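Local structure of probable intron-encoded endonuclease 1 (6X1J) at residues 125-130 with 175-180; 42-47 with 118-123. The protein cleaves DNA as a LAGLIDADG homing endonuclease, serving the homing of an intron in the mitochondrial 21S rRNA gene. All blocks are in the same frame, centred on the assembly; numbering follows the deposited sequence.

Overall arrangement
Along the chain, contact 2 closes before contact 1 opens, and their centres lie about 12 Å apart. Contact 2 packs the end of helix 34-45 against the end of helix 113-119. The chain then runs through the small hairpin of strands 120-121 and 124-125 into the loop 125-130, which contact 1 sets against helix 172-186. The two contacts are tied together by probable hydrogen bonds from Ile126 N to Phe119 O and between Tyr118 OH and Asp130 OD1. The chain 118-130 thus bridges helix 34-45, which ends at the potassium and DNA site, and helix 172-186.

Contact 1. Residues 125-130 with 175-180. With nucleotides of chain B.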
loop_
_atom_site.group_PDB
_atom_site.type_symbol
_atom_site.label_atom_id
_atom_site.label_comp_id
_atom_site.label_asym_id
_atom_site.label_seq_id
_atom_site.Cartn_x
_atom_site.Cartn_y
_atom_site.Cartn_z
ATOM N N LYS A 125 -8.139 7.361 7.145
ATOM C CA LYS A 125 -8.040 7.229 5.671
ATOM C C LYS A 125 -9.450 7.398 5.124
ATOM O O LYS A 125 -10.311 6.671 5.632
ATOM C CB LYS A 125 -7.564 5.845 5.223
ATOM C CG LYS A 125 -6.073 5.682 5.085
ATOM C CD LYS A 125 -5.609 4.255 5.049
ATOM C CE LYS A 125 -4.122 4.135 5.229
ATOM N NZ LYS A 125 -3.719 2.717 5.211
ATOM N N ILE A 126 -9.625 8.234 4.092
ATOM C CA ILE A 126 -10.935 8.471 3.435
ATOM C C ILE A 126 -10.741 8.343 1.929
ATOM O O ILE A 126 -9.584 8.386 1.451
ATOM C CB ILE A 126 -11.585 9.811 3.870
ATOM C CG1 ILE A 126 -10.697 11.039 3.611
ATOM C CG2 ILE A 126 -11.987 9.726 5.336
ATOM C CD1 ILE A 126 -10.783 11.627 2.213
ATOM N N ILE A 127 -11.837 8.072 1.235
ATOM C CA ILE A 127 -11.862 7.908 -0.243
ATOM C C ILE A 127 -12.456 9.176 -0.858
ATOM O O ILE A 127 -13.649 9.434 -0.688
ATOM C CB ILE A 127 -12.662 6.670 -0.650
ATOM C CG1 ILE A 127 -12.055 5.391 -0.050
ATOM C CG2 ILE A 127 -12.740 6.640 -2.171
ATOM C CD1 ILE A 127 -10.594 5.127 -0.458
ATOM N N LYS A 128 -11.606 9.942 -1.509
ATOM C CA LYS A 128 -11.934 11.197 -2.216
ATOM C C LYS A 128 -12.725 10.848 -3.456
ATOM O O LYS A 128 -12.441 9.841 -4.095
ATOM C CB LYS A 128 -10.641 11.947 -2.556
ATOM C CG LYS A 128 -10.075 12.740 -1.392
ATOM C CD LYS A 128 -10.667 14.140 -1.332
ATOM C CE LYS A 128 -10.558 14.789 0.024
ATOM N NZ LYS A 128 -9.155 15.162 0.279
ATOM N N PRO A 129 -13.767 11.648 -3.798
ATOM C CA PRO A 129 -14.632 11.322 -4.916
ATOM C C PRO A 129 -13.858 11.189 -6.227
ATOM O O PRO A 129 -14.367 10.459 -7.057
ATOM C CB PRO A 129 -15.643 12.471 -5.002
ATOM C CG PRO A 129 -15.593 13.144 -3.632
ATOM C CD PRO A 129 -14.214 12.856 -3.073
ATOM N N ASP A 130 -12.664 11.793 -6.391
ATOM C CA ASP A 130 -12.002 11.717 -7.724
ATOM C C ASP A 130 -10.761 10.813 -7.668
ATOM O O ASP A 130 -9.918 10.850 -8.635
ATOM C CB ASP A 130 -11.678 13.101 -8.280
ATOM C CG ASP A 130 -10.544 13.823 -7.585
ATOM O OD1 ASP A 130 -10.487 13.765 -6.319
ATOM O OD2 ASP A 130 -9.752 14.463 -8.312
ATOM N N VAL A 175 -16.634 2.578 -0.356
ATOM C CA VAL A 175 -16.415 1.374 -1.211
ATOM C C VAL A 175 -17.329 1.448 -2.436
ATOM O O VAL A 175 -16.832 1.152 -3.575
ATOM C CB VAL A 175 -16.553 0.056 -0.410
ATOM C CG1 VAL A 175 -16.316 -1.155 -1.274
ATOM C CG2 VAL A 175 -15.582 0.030 0.765
ATOM N N GLU A 176 -18.595 1.890 -2.263
ATOM C CA GLU A 176 -19.534 2.015 -3.419
ATOM C C GLU A 176 -18.953 2.994 -4.445
ATOM O O GLU A 176 -19.044 2.696 -5.642
ATOM C CB GLU A 176 -20.944 2.467 -3.014
ATOM C CG GLU A 176 -21.772 1.417 -2.320
ATOM C CD GLU A 176 -22.873 1.980 -1.426
ATOM O OE1 GLU A 176 -23.044 3.197 -1.405
ATOM O OE2 GLU A 176 -23.551 1.191 -0.740
ATOM N N ILE A 177 -18.324 4.087 -4.013
ATOM C CA ILE A 177 -17.600 4.999 -4.958
ATOM C C ILE A 177 -16.498 4.228 -5.694
ATOM O O ILE A 177 -16.470 4.293 -6.970
ATOM C CB ILE A 177 -17.065 6.268 -4.269
ATOM C CG1 ILE A 177 -18.211 7.220 -3.902
ATOM C CG2 ILE A 177 -16.065 6.970 -5.172
ATOM C CD1 ILE A 177 -17.969 8.021 -2.656
ATOM N N LEU A 178 -15.629 3.521 -4.958
ATOM C CA LEU A 178 -14.477 2.783 -5.576
ATOM C C LEU A 178 -15.015 1.836 -6.652
ATOM O O LEU A 178 -14.516 1.882 -7.837
ATOM C CB LEU A 178 -13.723 2.001 -4.495
ATOM C CG LEU A 178 -12.866 2.840 -3.549
ATOM C CD1 LEU A 178 -12.427 2.035 -2.326
ATOM C CD2 LEU A 178 -11.642 3.413 -4.274
ATOM N N ILE A 179 -16.053 1.057 -6.280
ATOM C CA ILE A 179 -16.606 -0.007 -7.159
ATOM C C ILE A 179 -17.131 0.671 -8.420
ATOM O O ILE A 179 -16.776 0.214 -9.516
ATOM C CB ILE A 179 -17.703 -0.825 -6.459
ATOM C CG1 ILE A 179 -17.141 -1.737 -5.361
ATOM C CG2 ILE A 179 -18.470 -1.600 -7.506
ATOM C CD1 ILE A 179 -18.176 -2.157 -4.371
ATOM N N ASN A 180 -17.936 1.726 -8.257
ATOM C CA ASN A 180 -18.519 2.492 -9.396
ATOM C C ASN A 180 -17.410 2.982 -10.346
ATOM O O ASN A 180 -17.497 2.699 -11.574
ATOM C CB ASN A 180 -19.375 3.673 -8.929
ATOM C CG ASN A 180 -20.069 4.321 -10.110
ATOM O OD1 ASN A 180 -19.557 5.290 -10.666
ATOM N ND2 ASN A 180 -21.167 3.743 -10.569
ATOM P P DA B 16 -4.186 3.488 9.188
ATOM O OP1 DA B 16 -5.543 3.903 8.772
ATOM O OP2 DA B 16 -3.036 4.203 8.628
ATOM O "O5'" DA B 16 -4.154 3.463 10.784
ATOM C "C5'" DA B 16 -3.239 4.354 11.448
ATOM C "C4'" DA B 16 -3.301 4.232 12.954
ATOM O "O4'" DA B 16 -2.516 3.097 13.378
ATOM C "C3'" DA B 16 -2.683 5.454 13.625
ATOM O "O3'" DA B 16 -3.778 6.248 14.085
ATOM C "C2'" DA B 16 -1.829 4.890 14.745
ATOM C "C1'" DA B 16 -1.810 3.382 14.558
ATOM N N9 DA B 16 -0.508 2.722 14.472
ATOM C C8 DA B 16 0.268 2.409 13.381
ATOM N N7 DA B 16 1.369 1.760 13.682
ATOM C C5 DA B 16 1.321 1.656 15.067
ATOM C C6 DA B 16 2.180 1.057 16.006
ATOM N N6 DA B 16 3.316 0.425 15.687
ATOM N N1 DA B 16 1.818 1.109 17.304
ATOM C C2 DA B 16 0.673 1.715 17.631
ATOM N N3 DA B 16 -0.224 2.288 16.845
ATOM C C4 DA B 16 0.163 2.226 15.561
#
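Ile127 and Leu178 form the close part of this contact. Their side chains cross at about a right angle. Ile127 CG2 lies 4.0 Å from Leu178 CD2, and Ile127 CD1 lies 4.1 Å from Leu178 CD1. Ile127 has CG2 anti to the backbone N and CG1 anti to the carbonyl carbon (chi1 -60°), and both branches meet the leucine. Both residues are buried. Leu178 also packs on Ile201 and on Leu131 and Val132, and Ile127 on Phe170. The backbone N of Ile127 is hydrogen-bonded to Glu174 OE2, which joins the loop to helix 172-186.

At Ile177 and Pro129 the fit is looser and more open to solvent. Ile177 CG2 is 4.5 Å from Ile127 CG2 and 4.3 Å from Pro129 O. Pro129 is exposed, and its CB points away from the helix; its backbone O makes the approach.

At the start of the loop, at the end of strand 124-125, Lys125 lies beside the DNA backbone. Its chain is extended beyond CG. Lys125 CE comes to 3.6 Å from OP2 of DA16 of chain B, and NZ is hydrogen-bonded to the backbone oxygens of Ile44 and Val48. A leucine here has no amine, and the carbonyl oxygens of Ile44 and Val48 would probably be left without this donor and the nearby phosphate without this charge.

The contact joins the segment after strand 124-125 to helix 172-186, which packs in turn on strand 198-203 of a four-stranded antiparallel sheet. Such loop-on-helix apolar packing belongs to the single-chain LAGLIDADG endonuclease fold, whose helices pack behind antiparallel sheets that face the DNA.

Contact 2. Residues 42-47 with 118-123; sequences GNILGD and YFMENH. With K (potassium ion), chain E; K (potassium ion), chain D; nucleotides of chain B.
The ring of Phe119 has Ile44 over one face and Leu45 approaching obliquely. Ile44 CG2 stands 3.6 Å from the centroid of the Phe119 ring and 21° off its normal, a CH-pi contact displaced toward the rim. Ile44 CD1 also reaches the ring, at 3.8 Å from Phe119 CD2. With chi1 at -63°, the two branches of Ile44 spread so that each ends in a methyl on the phenyl group. Leu45 CD2 comes to 4.2 Å from Phe119 CE1. Met120 CE also lies near Ile44 CG2, but its modelled position is doubtful. Leu131 packs on both Phe119 and Leu45, and Ile50 on Ile44. The contact is buried and wholly apolar.

The next residues after Leu45 turn to metal and DNA. Asp47 binds one potassium ion through both carboxylate oxygens, OD1 and OD2, each 3.0 Å from it. OP1 of DA14 of chain B binds the same ion at 2.6 Å. A second potassium ion takes the backbone oxygens of Gly46, at 2.7 Å, and Leu45, together with OP2 of DC15 of chain B and three waters. At the end of helix 138-148, the backbone oxygen of Asp147 joins the Asp47 site and Asp148 OD2 joins the other.

Enzymes of this family cleave DNA with divalent ions such as magnesium, bound by acidic residues at the ends of the LAGLIDADG helices. Potassium probably occupies those or nearby positions here. This is consistent with the intact linkage between DA14 and DC15. The apolar packing of helix 34-45 on Phe119 lies directly behind that metal site.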
loop_
_atom_site.group_PDB
_atom_site.type_symbol
_atom_site.label_atom_id
_atom_site.label_comp_id
_atom_site.label_asym_id
_atom_site.label_seq_id
_atom_site.Cartn_x
_atom_site.Cartn_y
_atom_site.Cartn_z
ATOM N N GLY A 42 -1.492 2.996 -4.116
ATOM C CA GLY A 42 -1.854 1.600 -3.804
ATOM C C GLY A 42 -1.586 1.268 -2.346
ATOM O O GLY A 42 -2.469 0.649 -1.702
ATOM N N ASN A 43 -0.411 1.642 -1.822
ATOM C CA ASN A 43 0.033 1.198 -0.482
ATOM C C ASN A 43 -0.863 1.835 0.586
ATOM O O ASN A 43 -1.020 1.226 1.665
ATOM C CB ASN A 43 1.515 1.481 -0.281
ATOM C CG ASN A 43 2.413 0.474 -0.978
ATOM O OD1 ASN A 43 3.363 0.880 -1.644
ATOM N ND2 ASN A 43 2.120 -0.826 -0.849
ATOM N N ILE A 44 -1.383 3.043 0.345
ATOM C CA ILE A 44 -2.197 3.819 1.343
ATOM C C ILE A 44 -3.562 3.143 1.447
ATOM O O ILE A 44 -4.074 2.945 2.573
ATOM C CB ILE A 44 -2.307 5.302 0.950
ATOM C CG1 ILE A 44 -0.928 5.949 0.956
ATOM C CG2 ILE A 44 -3.300 6.013 1.856
ATOM C CD1 ILE A 44 -0.862 7.335 0.325
ATOM N N LEU A 45 -4.089 2.737 0.313
ATOM C CA LEU A 45 -5.336 1.909 0.240
ATOM C C LEU A 45 -5.060 0.600 0.981
ATOM O O LEU A 45 -5.922 0.169 1.744
ATOM C CB LEU A 45 -5.686 1.702 -1.238
ATOM C CG LEU A 45 -6.261 2.952 -1.924
ATOM C CD1 LEU A 45 -6.266 2.788 -3.440
ATOM C CD2 LEU A 45 -7.688 3.255 -1.400
ATOM N N GLY A 46 -3.820 0.097 0.874
ATOM C CA GLY A 46 -3.345 -1.136 1.526
ATOM C C GLY A 46 -2.769 -0.957 2.927
ATOM O O GLY A 46 -3.500 -0.523 3.834
ATOM N N ASP A 47 -1.497 -1.345 3.105
ATOM C CA ASP A 47 -0.868 -1.680 4.408
ATOM C C ASP A 47 -0.064 -0.507 5.015
ATOM O O ASP A 47 0.394 -0.627 6.183
ATOM C CB ASP A 47 0.023 -2.899 4.189
ATOM C CG ASP A 47 -0.775 -4.182 3.981
ATOM O OD1 ASP A 47 -1.909 -4.276 4.500
ATOM O OD2 ASP A 47 -0.304 -5.030 3.237
ATOM N N TYR A 118 -4.452 14.345 0.925
ATOM C CA TYR A 118 -5.470 13.806 0.001
ATOM C C TYR A 118 -6.223 12.644 0.658
ATOM O O TYR A 118 -7.479 12.563 0.474
ATOM C CB TYR A 118 -4.804 13.432 -1.321
ATOM C CG TYR A 118 -5.798 13.087 -2.385
ATOM C CD1 TYR A 118 -6.444 14.076 -3.101
ATOM C CD2 TYR A 118 -6.134 11.775 -2.635
ATOM C CE1 TYR A 118 -7.405 13.766 -4.050
ATOM C CE2 TYR A 118 -7.084 11.441 -3.586
ATOM C CZ TYR A 118 -7.728 12.443 -4.290
ATOM O OH TYR A 118 -8.657 12.115 -5.225
ATOM N N PHE A 119 -5.516 11.807 1.426
ATOM C CA PHE A 119 -6.045 10.554 2.031
ATOM C C PHE A 119 -6.480 10.739 3.482
ATOM O O PHE A 119 -7.421 10.044 3.918
ATOM C CB PHE A 119 -5.002 9.432 1.999
ATOM C CG PHE A 119 -5.061 8.674 0.709
ATOM C CD1 PHE A 119 -6.057 7.736 0.510
ATOM C CD2 PHE A 119 -4.184 8.955 -0.325
ATOM C CE1 PHE A 119 -6.156 7.085 -0.706
ATOM C CE2 PHE A 119 -4.288 8.291 -1.534
ATOM C CZ PHE A 119 -5.262 7.347 -1.715
ATOM N N MET A 120 -5.773 11.561 4.243
ATOM C CA MET A 120 -6.035 11.603 5.707
ATOM C C MET A 120 -6.856 12.849 6.066
ATOM O O MET A 120 -6.480 13.953 5.660
ATOM C CB MET A 120 -4.731 11.599 6.506
ATOM C CG MET A 120 -3.833 10.433 6.187
ATOM S SD MET A 120 -4.554 8.826 6.718
ATOM C CE MET A 120 -4.342 8.026 5.140
ATOM N N GLU A 121 -7.866 12.660 6.895
ATOM C CA GLU A 121 -8.817 13.700 7.334
ATOM C C GLU A 121 -9.295 13.284 8.714
ATOM O O GLU A 121 -10.001 12.275 8.788
ATOM C CB GLU A 121 -9.962 13.758 6.318
ATOM C CG GLU A 121 -10.913 14.930 6.478
ATOM C CD GLU A 121 -12.028 14.923 5.444
ATOM O OE1 GLU A 121 -11.914 15.689 4.440
ATOM O OE2 GLU A 121 -12.988 14.117 5.635
ATOM N N ASN A 122 -8.861 13.988 9.757
ATOM C CA ASN A 122 -9.223 13.673 11.161
ATOM C C ASN A 122 -8.544 12.355 11.567
ATOM O O ASN A 122 -9.125 11.613 12.384
ATOM C CB ASN A 122 -10.744 13.608 11.294
ATOM C CG ASN A 122 -11.283 14.388 12.474
ATOM O OD1 ASN A 122 -10.587 14.626 13.460
ATOM N ND2 ASN A 122 -12.546 14.769 12.385
ATOM N N HIS A 123 -7.365 12.062 11.005
ATOM C CA HIS A 123 -6.558 10.836 11.284
ATOM C C HIS A 123 -7.286 9.549 10.851
ATOM O O HIS A 123 -6.956 8.488 11.401
ATOM C CB HIS A 123 -6.156 10.788 12.770
ATOM C CG HIS A 123 -5.250 11.904 13.169
ATOM N ND1 HIS A 123 -5.704 13.032 13.831
ATOM C CD2 HIS A 123 -3.931 12.091 12.959
ATOM C CE1 HIS A 123 -4.697 13.857 14.029
ATOM N NE2 HIS A 123 -3.598 13.300 13.508
HETATM K K K E . -5.950 -1.196 4.631
HETATM K K K D . -2.183 -7.177 4.062
ATOM P P DA B 14 0.794 -8.172 6.360
ATOM O OP1 DA B 14 0.141 -7.910 5.044
ATOM O OP2 DA B 14 2.096 -8.938 6.242
ATOM O "O5'" DA B 14 0.987 -6.892 7.287
ATOM C "C5'" DA B 14 0.375 -5.604 7.048
ATOM C "C4'" DA B 14 -0.985 -5.533 7.704
ATOM O "O4'" DA B 14 -0.917 -6.004 9.083
ATOM C "C3'" DA B 14 -1.634 -4.154 7.761
ATOM O "O3'" DA B 14 -3.033 -4.453 7.714
ATOM C "C2'" DA B 14 -1.322 -3.708 9.181
ATOM C "C1'" DA B 14 -1.429 -5.013 9.947
ATOM N N9 DA B 14 -0.707 -5.113 11.207
ATOM C C8 DA B 14 0.584 -5.536 11.403
ATOM N N7 DA B 14 0.959 -5.517 12.659
ATOM C C5 DA B 14 -0.154 -5.035 13.331
ATOM C C6 DA B 14 -0.398 -4.772 14.686
ATOM N N6 DA B 14 0.486 -5.001 15.655
ATOM N N1 DA B 14 -1.608 -4.285 15.024
ATOM C C2 DA B 14 -2.497 -4.056 14.055
ATOM N N3 DA B 14 -2.389 -4.270 12.747
ATOM C C4 DA B 14 -1.179 -4.765 12.448
ATOM P P DC B 15 -4.165 -3.395 7.292
ATOM O OP1 DC B 15 -5.406 -3.783 8.001
ATOM O OP2 DC B 15 -4.110 -3.185 5.794
ATOM O "O5'" DC B 15 -3.839 -2.079 8.070
ATOM C "C5'" DC B 15 -2.956 -1.039 7.691
ATOM C "C4'" DC B 15 -3.226 -0.090 8.832
ATOM O "O4'" DC B 15 -2.837 -0.695 10.087
ATOM C "C3'" DC B 15 -2.724 1.360 8.827
ATOM O "O3'" DC B 15 -4.007 2.013 8.844
ATOM C "C2'" DC B 15 -1.726 1.367 9.976
ATOM C "C1'" DC B 15 -2.264 0.289 10.925
ATOM N N1 DC B 15 -1.254 -0.375 11.771
ATOM C C2 DC B 15 -1.474 -0.480 13.154
ATOM O O2 DC B 15 -2.518 -0.017 13.635
ATOM N N3 DC B 15 -0.530 -1.060 13.928
ATOM C C4 DC B 15 0.570 -1.570 13.368
ATOM N N4 DC B 15 1.470 -2.135 14.166
ATOM C C5 DC B 15 0.803 -1.502 11.962
ATOM C C6 DC B 15 -0.108 -0.875 11.214
HETATM O O HOH W 1 -2.076 -9.714 4.683
HETATM O O HOH W 2 -3.520 -8.352 6.850
HETATM O O HOH W 3 -5.595 1.001 6.446
HETATM O O HOH W 4 -7.382 -3.562 5.668
HETATM O O HOH W 5 -9.111 -1.292 4.275
#